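Long-range contact in prolyl-tRNA synthetase (PDB 3IAL), which probably joins L-proline to tRNA(Pro) at the expense of ATP, and is captured here with prolyl-adenylate bound: residues Gln370-Pro382 and Gln389-Val401. Sequence-based numbering, arbitrary orientation. Where two conformers were deposited one is given.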
ATOM      1  N   GLN B 370     -25.022  10.759 -32.363  1.00 37.95           N
ATOM      2  CA  GLN B 370     -26.046  11.743 -32.716  1.00 40.18           C
ATOM      3  C   GLN B 370     -27.424  11.104 -32.848  1.00 41.90           C
ATOM      4  O   GLN B 370     -28.391  11.575 -32.252  1.00 41.62           O
ATOM      5  CB  GLN B 370     -25.667  12.466 -34.019  1.00 40.54           C
ATOM      6  CG  GLN B 370     -26.701  13.480 -34.512  1.00 41.04           C
ATOM      7  CD  GLN B 370     -26.417  13.986 -35.918  1.00 42.77           C
ATOM      8  OE1 GLN B 370     -25.263  14.092 -36.338  1.00 42.07           O
ATOM      9  NE2 GLN B 370     -27.479  14.312 -36.649  1.00 44.56           N
ATOM     10  N   ARG B 371     -27.508  10.032 -33.631  1.00 44.94           N
ATOM     11  CA  ARG B 371     -28.785   9.371 -33.903  1.00 47.10           C
ATOM     12  C   ARG B 371     -29.432   8.866 -32.616  1.00 46.59           C
ATOM     13  O   ARG B 371     -30.582   9.186 -32.327  1.00 48.51           O
ATOM     14  CB  ARG B 371     -28.597   8.218 -34.894  1.00 49.09           C
ATOM     15  CG  ARG B 371     -29.874   7.439 -35.199  1.00 53.79           C
ATOM     16  CD  ARG B 371     -29.676   6.434 -36.323  1.00 57.43           C
ATOM     17  NE  ARG B 371     -30.469   5.221 -36.106  1.00 61.80           N
ATOM     18  CZ  ARG B 371     -30.109   4.196 -35.328  1.00 65.14           C
ATOM     19  NH1 ARG B 371     -28.949   4.201 -34.666  1.00 64.20           N
ATOM     20  NH2 ARG B 371     -30.919   3.149 -35.210  1.00 66.20           N
ATOM     21  N   ASP B 372     -28.684   8.093 -31.838  1.00 45.43           N
ATOM     22  CA  ASP B 372     -29.205   7.531 -30.592  1.00 44.37           C
ATOM     23  C   ASP B 372     -29.576   8.616 -29.573  1.00 42.73           C
ATOM     24  O   ASP B 372     -30.557   8.471 -28.840  1.00 39.41           O
ATOM     25  CB  ASP B 372     -28.209   6.527 -29.995  1.00 45.07           C
ATOM     26  CG  ASP B 372     -28.056   5.278 -30.854  1.00 48.26           C
ATOM     27  OD1 ASP B 372     -26.914   4.951 -31.235  1.00 50.12           O
ATOM     28  OD2 ASP B 372     -29.082   4.634 -31.168  1.00 52.19           O
ATOM     29  N   LEU B 373     -28.798   9.700 -29.543  1.00 43.02           N
ATOM     30  CA  LEU B 373     -29.099  10.862 -28.701  1.00 43.91           C
ATOM     31  C   LEU B 373     -30.438  11.507 -29.072  1.00 43.85           C
ATOM     32  O   LEU B 373     -31.143  12.021 -28.203  1.00 44.90           O
ATOM     33  CB  LEU B 373     -27.982  11.908 -28.803  1.00 44.76           C
ATOM     34  CG  LEU B 373     -28.178  13.193 -27.987  1.00 46.40           C
ATOM     35  CD1 LEU B 373     -28.367  12.872 -26.507  1.00 46.48           C
ATOM     36  CD2 LEU B 373     -27.018  14.153 -28.181  1.00 47.05           C
ATOM     37  N   ALA B 374     -30.772  11.480 -30.362  1.00 43.75           N
ATOM     38  CA  ALA B 374     -32.060  11.978 -30.856  1.00 44.13           C
ATOM     39  C   ALA B 374     -33.211  11.106 -30.352  1.00 44.19           C
ATOM     40  O   ALA B 374     -34.280  11.616 -30.009  1.00 43.34           O
ATOM     41  CB  ALA B 374     -32.060  12.023 -32.381  1.00 41.92           C
ATOM     42  N   ASN B 375     -32.981   9.792 -30.312  1.00 43.81           N
ATOM     43  CA  ASN B 375     -33.969   8.845 -29.787  1.00 43.25           C
ATOM     44  C   ASN B 375     -33.906   8.692 -28.256  1.00 41.79           C
ATOM     45  O   ASN B 375     -34.686   7.940 -27.679  1.00 40.40           O
ATOM     46  CB  ASN B 375     -33.810   7.473 -30.464  1.00 43.73           C
ATOM     47  CG  ASN B 375     -34.212   7.484 -31.935  1.00 46.52           C
ATOM     48  OD1 ASN B 375     -35.217   8.086 -32.317  1.00 50.41           O
ATOM     49  ND2 ASN B 375     -33.432   6.800 -32.766  1.00 49.53           N
ATOM     50  N   GLY B 376     -32.988   9.404 -27.605  1.00 41.66           N
ATOM     51  CA  GLY B 376     -32.837   9.338 -26.146  1.00 41.86           C
ATOM     52  C   GLY B 376     -32.209   8.043 -25.629  1.00 42.47           C
ATOM     53  O   GLY B 376     -32.393   7.686 -24.467  1.00 40.78           O
ATOM     54  N   GLN B 377     -31.460   7.350 -26.484  1.00 43.43           N
ATOM     55  CA  GLN B 377     -30.875   6.054 -26.142  1.00 43.23           C
ATOM     56  C   GLN B 377     -29.351   6.096 -26.209  1.00 42.73           C
ATOM     57  O   GLN B 377     -28.765   6.970 -26.858  1.00 42.48           O
ATOM     58  CB  GLN B 377     -31.376   4.966 -27.101  1.00 43.65           C
ATOM     59  CG  GLN B 377     -32.895   4.922 -27.312  1.00 47.77           C
ATOM     60  CD  GLN B 377     -33.674   4.486 -26.076  1.00 50.11           C
ATOM     61  OE1 GLN B 377     -33.203   3.671 -25.279  1.00 52.34           O
ATOM     62  NE2 GLN B 377     -34.882   5.018 -25.925  1.00 50.18           N
ATOM     63  N   CYS B 378     -28.725   5.142 -25.522  1.00 40.05           N
ATOM     64  CA  CYS B 378     -27.320   4.811 -25.731  1.00 39.11           C
ATOM     65  C   CYS B 378     -27.166   3.289 -25.745  1.00 37.77           C
ATOM     66  O   CYS B 378     -28.074   2.564 -25.352  1.00 36.51           O
ATOM     67  CB  CYS B 378     -26.437   5.430 -24.647  1.00 38.17           C
ATOM     68  SG  CYS B 378     -26.712   4.757 -23.007  1.00 37.72           S
ATOM     69  N   ILE B 379     -26.016   2.817 -26.210  1.00 35.43           N
ATOM     70  CA  ILE B 379     -25.758   1.392 -26.324  1.00 36.30           C
ATOM     71  C   ILE B 379     -24.762   0.990 -25.247  1.00 36.14           C
ATOM     72  O   ILE B 379     -23.682   1.577 -25.149  1.00 34.32           O
ATOM     73  CB  ILE B 379     -25.216   1.033 -27.719  1.00 36.19           C
ATOM     74  CG1 ILE B 379     -26.223   1.453 -28.795  1.00 39.89           C
ATOM     75  CG2 ILE B 379     -24.934  -0.451 -27.831  1.00 35.69           C
ATOM     76  CD1 ILE B 379     -26.097   2.918 -29.210  1.00 43.64           C
ATOM     77  N   VAL B 380     -25.146   0.002 -24.439  1.00 35.01           N
ATOM     78  CA  VAL B 380     -24.325  -0.505 -23.353  1.00 34.77           C
ATOM     79  C   VAL B 380     -23.995  -1.973 -23.622  1.00 35.35           C
ATOM     80  O   VAL B 380     -24.890  -2.794 -23.787  1.00 35.77           O
ATOM     81  CB  VAL B 380     -25.042  -0.360 -21.990  1.00 34.66           C
ATOM     82  CG1 VAL B 380     -24.158  -0.857 -20.863  1.00 34.19           C
ATOM     83  CG2 VAL B 380     -25.441   1.090 -21.748  1.00 33.25           C
ATOM     84  N   VAL B 381     -22.702  -2.290 -23.665  1.00 35.73           N
ATOM     85  CA  VAL B 381     -22.224  -3.613 -24.059  1.00 34.42           C
ATOM     86  C   VAL B 381     -21.305  -4.168 -22.972  1.00 33.51           C
ATOM     87  O   VAL B 381     -20.236  -3.610 -22.742  1.00 33.25           O
ATOM     88  CB  VAL B 381     -21.444  -3.538 -25.391  1.00 35.33           C
ATOM     89  CG1 VAL B 381     -20.988  -4.934 -25.842  1.00 33.22           C
ATOM     90  CG2 VAL B 381     -22.297  -2.855 -26.482  1.00 35.44           C
ATOM     91  N   PRO B 382     -21.728  -5.246 -22.279  1.00 33.54           N
ATOM     92  CA  PRO B 382     -20.833  -5.881 -21.311  1.00 33.83           C
ATOM     93  C   PRO B 382     -19.763  -6.718 -22.006  1.00 34.07           C
ATOM     94  O   PRO B 382     -19.988  -7.220 -23.106  1.00 34.61           O
ATOM     95  CB  PRO B 382     -21.765  -6.779 -20.473  1.00 32.90           C
ATOM     96  CG  PRO B 382     -23.146  -6.513 -20.951  1.00 34.29           C
ATOM     97  CD  PRO B 382     -23.046  -5.896 -22.302  1.00 33.60           C
ATOM     98  N   GLN B 389     -25.132  -9.263 -27.753  1.00 55.81           N
ATOM     99  CA  GLN B 389     -26.149  -9.028 -26.730  1.00 52.81           C
ATOM    100  C   GLN B 389     -26.044  -7.612 -26.147  1.00 48.81           C
ATOM    101  O   GLN B 389     -26.142  -7.416 -24.939  1.00 45.87           O
ATOM    102  CB  GLN B 389     -26.037 -10.090 -25.631  1.00 54.00           C
ATOM    103  CG  GLN B 389     -26.182 -11.523 -26.147  1.00 57.01           C
ATOM    104  CD  GLN B 389     -26.071 -12.566 -25.047  1.00 59.64           C
ATOM    105  OE1 GLN B 389     -25.168 -13.406 -25.057  1.00 59.28           O
ATOM    106  NE2 GLN B 389     -26.991 -12.515 -24.092  1.00 60.71           N
ATOM    107  N   LYS B 390     -25.864  -6.627 -27.023  1.00 46.45           N
ATOM    108  CA  LYS B 390     -25.875  -5.220 -26.627  1.00 45.76           C
ATOM    109  C   LYS B 390     -27.212  -4.835 -26.002  1.00 45.45           C
ATOM    110  O   LYS B 390     -28.257  -5.386 -26.373  1.00 44.26           O
ATOM    111  CB  LYS B 390     -25.613  -4.318 -27.835  1.00 46.75           C
ATOM    112  CG  LYS B 390     -26.759  -4.263 -28.837  1.00 49.53           C
ATOM    113  CD  LYS B 390     -26.415  -3.424 -30.060  1.00 52.77           C
ATOM    114  CE  LYS B 390     -27.597  -3.361 -31.019  1.00 53.73           C
ATOM    115  NZ  LYS B 390     -27.308  -2.551 -32.234  1.00 56.21           N
ATOM    116  N   ARG B 391     -27.170  -3.895 -25.058  1.00 43.00           N
ATOM    117  CA  ARG B 391     -28.378  -3.360 -24.434  1.00 43.63           C
ATOM    118  C   ARG B 391     -28.624  -1.932 -24.898  1.00 41.56           C
ATOM    119  O   ARG B 391     -27.729  -1.084 -24.837  1.00 39.69           O
ATOM    120  CB  ARG B 391     -28.264  -3.368 -22.906  1.00 44.46           C
ATOM    121  CG  ARG B 391     -28.247  -4.756 -22.280  1.00 45.82           C
ATOM    122  CD  ARG B 391     -26.840  -5.325 -22.141  1.00 46.79           C
ATOM    123  NE  ARG B 391     -26.809  -6.364 -21.109  1.00 49.07           N
ATOM    124  CZ  ARG B 391     -26.739  -7.678 -21.327  1.00 50.63           C
ATOM    125  NH1 ARG B 391     -26.666  -8.174 -22.558  1.00 49.89           N
ATOM    126  NH2 ARG B 391     -26.736  -8.510 -20.288  1.00 50.64           N
ATOM    127  N   VAL B 392     -29.837  -1.676 -25.364  1.00 39.64           N
ATOM    128  CA  VAL B 392     -30.286  -0.324 -25.634  1.00 39.70           C
ATOM    129  C   VAL B 392     -30.947   0.183 -24.356  1.00 38.92           C
ATOM    130  O   VAL B 392     -31.936  -0.377 -23.898  1.00 40.52           O
ATOM    131  CB  VAL B 392     -31.268  -0.282 -26.821  1.00 39.91           C
ATOM    132  CG1 VAL B 392     -31.774   1.130 -27.056  1.00 39.59           C
ATOM    133  CG2 VAL B 392     -30.587  -0.819 -28.076  1.00 39.66           C
ATOM    134  N   ILE B 393     -30.366   1.219 -23.769  1.00 38.08           N
ATOM    135  CA  ILE B 393     -30.853   1.783 -22.523  1.00 38.89           C
ATOM    136  C   ILE B 393     -31.064   3.267 -22.743  1.00 38.76           C
ATOM    137  O   ILE B 393     -30.164   3.941 -23.250  1.00 40.23           O
ATOM    138  CB  ILE B 393     -29.838   1.609 -21.365  1.00 39.64           C
ATOM    139  CG1 ILE B 393     -29.326   0.166 -21.292  1.00 40.76           C
ATOM    140  CG2 ILE B 393     -30.478   2.009 -20.037  1.00 38.05           C
ATOM    141  CD1 ILE B 393     -28.533  -0.131 -20.016  1.00 39.77           C
ATOM    142  N   PRO B 394     -32.262   3.780 -22.395  1.00 37.84           N
ATOM    143  CA  PRO B 394     -32.506   5.218 -22.458  1.00 36.64           C
ATOM    144  C   PRO B 394     -31.475   5.989 -21.641  1.00 34.82           C
ATOM    145  O   PRO B 394     -31.054   5.509 -20.598  1.00 34.54           O
ATOM    146  CB  PRO B 394     -33.903   5.365 -21.844  1.00 36.52           C
ATOM    147  CG  PRO B 394     -34.571   4.071 -22.144  1.00 37.21           C
ATOM    148  CD  PRO B 394     -33.493   3.028 -22.079  1.00 37.50           C
ATOM    149  N   ILE B 395     -31.069   7.161 -22.125  1.00 35.15           N
ATOM    150  CA  ILE B 395     -30.067   7.977 -21.448  1.00 35.81           C
ATOM    151  C   ILE B 395     -30.581   8.419 -20.087  1.00 37.03           C
ATOM    152  O   ILE B 395     -29.829   8.428 -19.114  1.00 35.85           O
ATOM    153  CB  ILE B 395     -29.655   9.211 -22.287  1.00 37.49           C
ATOM    154  CG1 ILE B 395     -28.878   8.777 -23.532  1.00 40.26           C
ATOM    155  CG2 ILE B 395     -28.780  10.166 -21.464  1.00 38.08           C
ATOM    156  CD1 ILE B 395     -28.473   9.930 -24.431  1.00 42.37           C
ATOM    157  N   THR B 396     -31.868   8.770 -20.027  1.00 36.84           N
ATOM    158  CA  THR B 396     -32.525   9.147 -18.775  1.00 35.64           C
ATOM    159  C   THR B 396     -32.398   8.048 -17.715  1.00 34.76           C
ATOM    160  O   THR B 396     -32.074   8.329 -16.566  1.00 35.41           O
ATOM    161  CB  THR B 396     -34.020   9.462 -18.998  1.00 36.06           C
ATOM    162  OG1 THR B 396     -34.665   8.329 -19.588  1.00 33.05           O
ATOM    163  CG2 THR B 396     -34.193  10.684 -19.908  1.00 36.07           C
ATOM    164  N   GLU B 397     -32.638   6.801 -18.113  1.00 34.28           N
ATOM    165  CA  GLU B 397     -32.489   5.651 -17.209  1.00 33.63           C
ATOM    166  C   GLU B 397     -31.046   5.535 -16.712  1.00 34.11           C
ATOM    167  O   GLU B 397     -30.812   5.356 -15.520  1.00 30.74           O
ATOM    168  CB  GLU B 397     -32.925   4.360 -17.912  0.60 34.28           C
ATOM    169  CG  GLU B 397     -33.108   3.166 -16.983  0.60 35.23           C
ATOM    170  CD  GLU B 397     -33.686   1.945 -17.687  0.60 37.23           C
ATOM    171  OE1 GLU B 397     -34.447   2.113 -18.668  0.60 39.71           O
ATOM    172  OE2 GLU B 397     -33.386   0.811 -17.251  0.60 37.07           O
ATOM    173  N   VAL B 398     -30.085   5.652 -17.628  1.00 35.09           N
ATOM    174  CA  VAL B 398     -28.661   5.624 -17.278  1.00 35.28           C
ATOM    175  C   VAL B 398     -28.279   6.715 -16.258  1.00 37.97           C
ATOM    176  O   VAL B 398     -27.424   6.483 -15.397  1.00 39.79           O
ATOM    177  CB  VAL B 398     -27.770   5.716 -18.545  1.00 34.12           C
ATOM    178  CG1 VAL B 398     -26.327   5.992 -18.190  1.00 30.58           C
ATOM    179  CG2 VAL B 398     -27.888   4.432 -19.367  1.00 35.33           C
ATOM    180  N   MET B 399     -28.916   7.883 -16.350  1.00 39.46           N
ATOM    181  CA  MET B 399     -28.681   8.982 -15.402  1.00 40.42           C
ATOM    182  C   MET B 399     -29.482   8.792 -14.097  1.00 39.43           C
ATOM    183  O   MET B 399     -29.199   9.446 -13.092  1.00 38.33           O
ATOM    184  CB  MET B 399     -29.059  10.332 -16.026  1.00 41.38           C
ATOM    185  CG  MET B 399     -28.403  10.648 -17.383  1.00 47.13           C
ATOM    186  SD  MET B 399     -26.766  11.402 -17.303  1.00 50.27           S
ATOM    187  CE  MET B 399     -27.152  13.023 -16.655  1.00 47.16           C
ATOM    188  N   LYS B 400     -30.475   7.902 -14.122  1.00 37.29           N
ATOM    189  CA  LYS B 400     -31.355   7.668 -12.979  1.00 35.06           C
ATOM    190  C   LYS B 400     -30.613   6.966 -11.843  1.00 35.71           C
ATOM    191  O   LYS B 400     -30.085   5.869 -12.025  1.00 37.39           O
ATOM    192  CB  LYS B 400     -32.564   6.835 -13.406  1.00 32.65           C
ATOM    193  CG  LYS B 400     -33.547   6.470 -12.308  1.00 34.17           C
ATOM    194  CD  LYS B 400     -34.733   5.757 -12.942  1.00 38.39           C
ATOM    195  CE  LYS B 400     -35.658   5.113 -11.936  1.00 40.85           C
ATOM    196  NZ  LYS B 400     -36.872   4.535 -12.616  1.00 41.00           N
ATOM    197  N   VAL B 401     -30.586   7.622 -10.685  1.00 35.66           N
ATOM    198  CA  VAL B 401     -29.946   7.110  -9.482  1.00 36.16           C
ATOM    199  C   VAL B 401     -30.935   7.231  -8.327  1.00 37.03           C
ATOM    200  O   VAL B 401     -31.469   8.314  -8.078  1.00 35.79           O
ATOM    201  CB  VAL B 401     -28.665   7.917  -9.145  1.00 36.93           C
ATOM    202  CG1 VAL B 401     -28.027   7.415  -7.851  1.00 37.62           C
ATOM    203  CG2 VAL B 401     -27.662   7.845 -10.307  1.00 34.38           C
TER
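Gly376 O accepts the backbone N-H of Ile395 at 2.7 Å and also meets Pro394 CA in a CA-H...O contact. The bond ties the start of helix 395-399 to the Schellman turn in which Gly376, at positive phi, ends helix 370-374. Beyond it runs an antiparallel beta hairpin of the anticodon-binding domain, far from the prolyl-adenylate; its strand 391-394 is outermost on its side of the mixed sheet within this chain, while 377-382 also pairs with strand 364-369. Cys378 pairs with Ile393 and Val380 with Arg391, each through two backbone hydrogen bonds. Cys378, Val380, Arg391 and Ile393 share one face; Val380 CG2 lies 3.7 Å from Ile393 CD1, and Cys378 SG rests on Val398 CG2. Helix 416-438 touches this face at Ile393. At the turn, Leu373 CD1 meets Ile395 CD1 at 3.6 Å. The Gln377 side chain, bent at chi2 (-68°), lies alongside the Pro394 ring, with OE1 3.3 Å from Pro394 CD. Arg391 NE forms a salt bridge with Glu420 OE1, while Arg391 NH1 donates to Gln389 O at 2.6 Å, the oxygen close to the guanidinium plane. Over one guanidinium face, toward the rim, sits Pro382 CG, 3.7 Å from Arg391 NE.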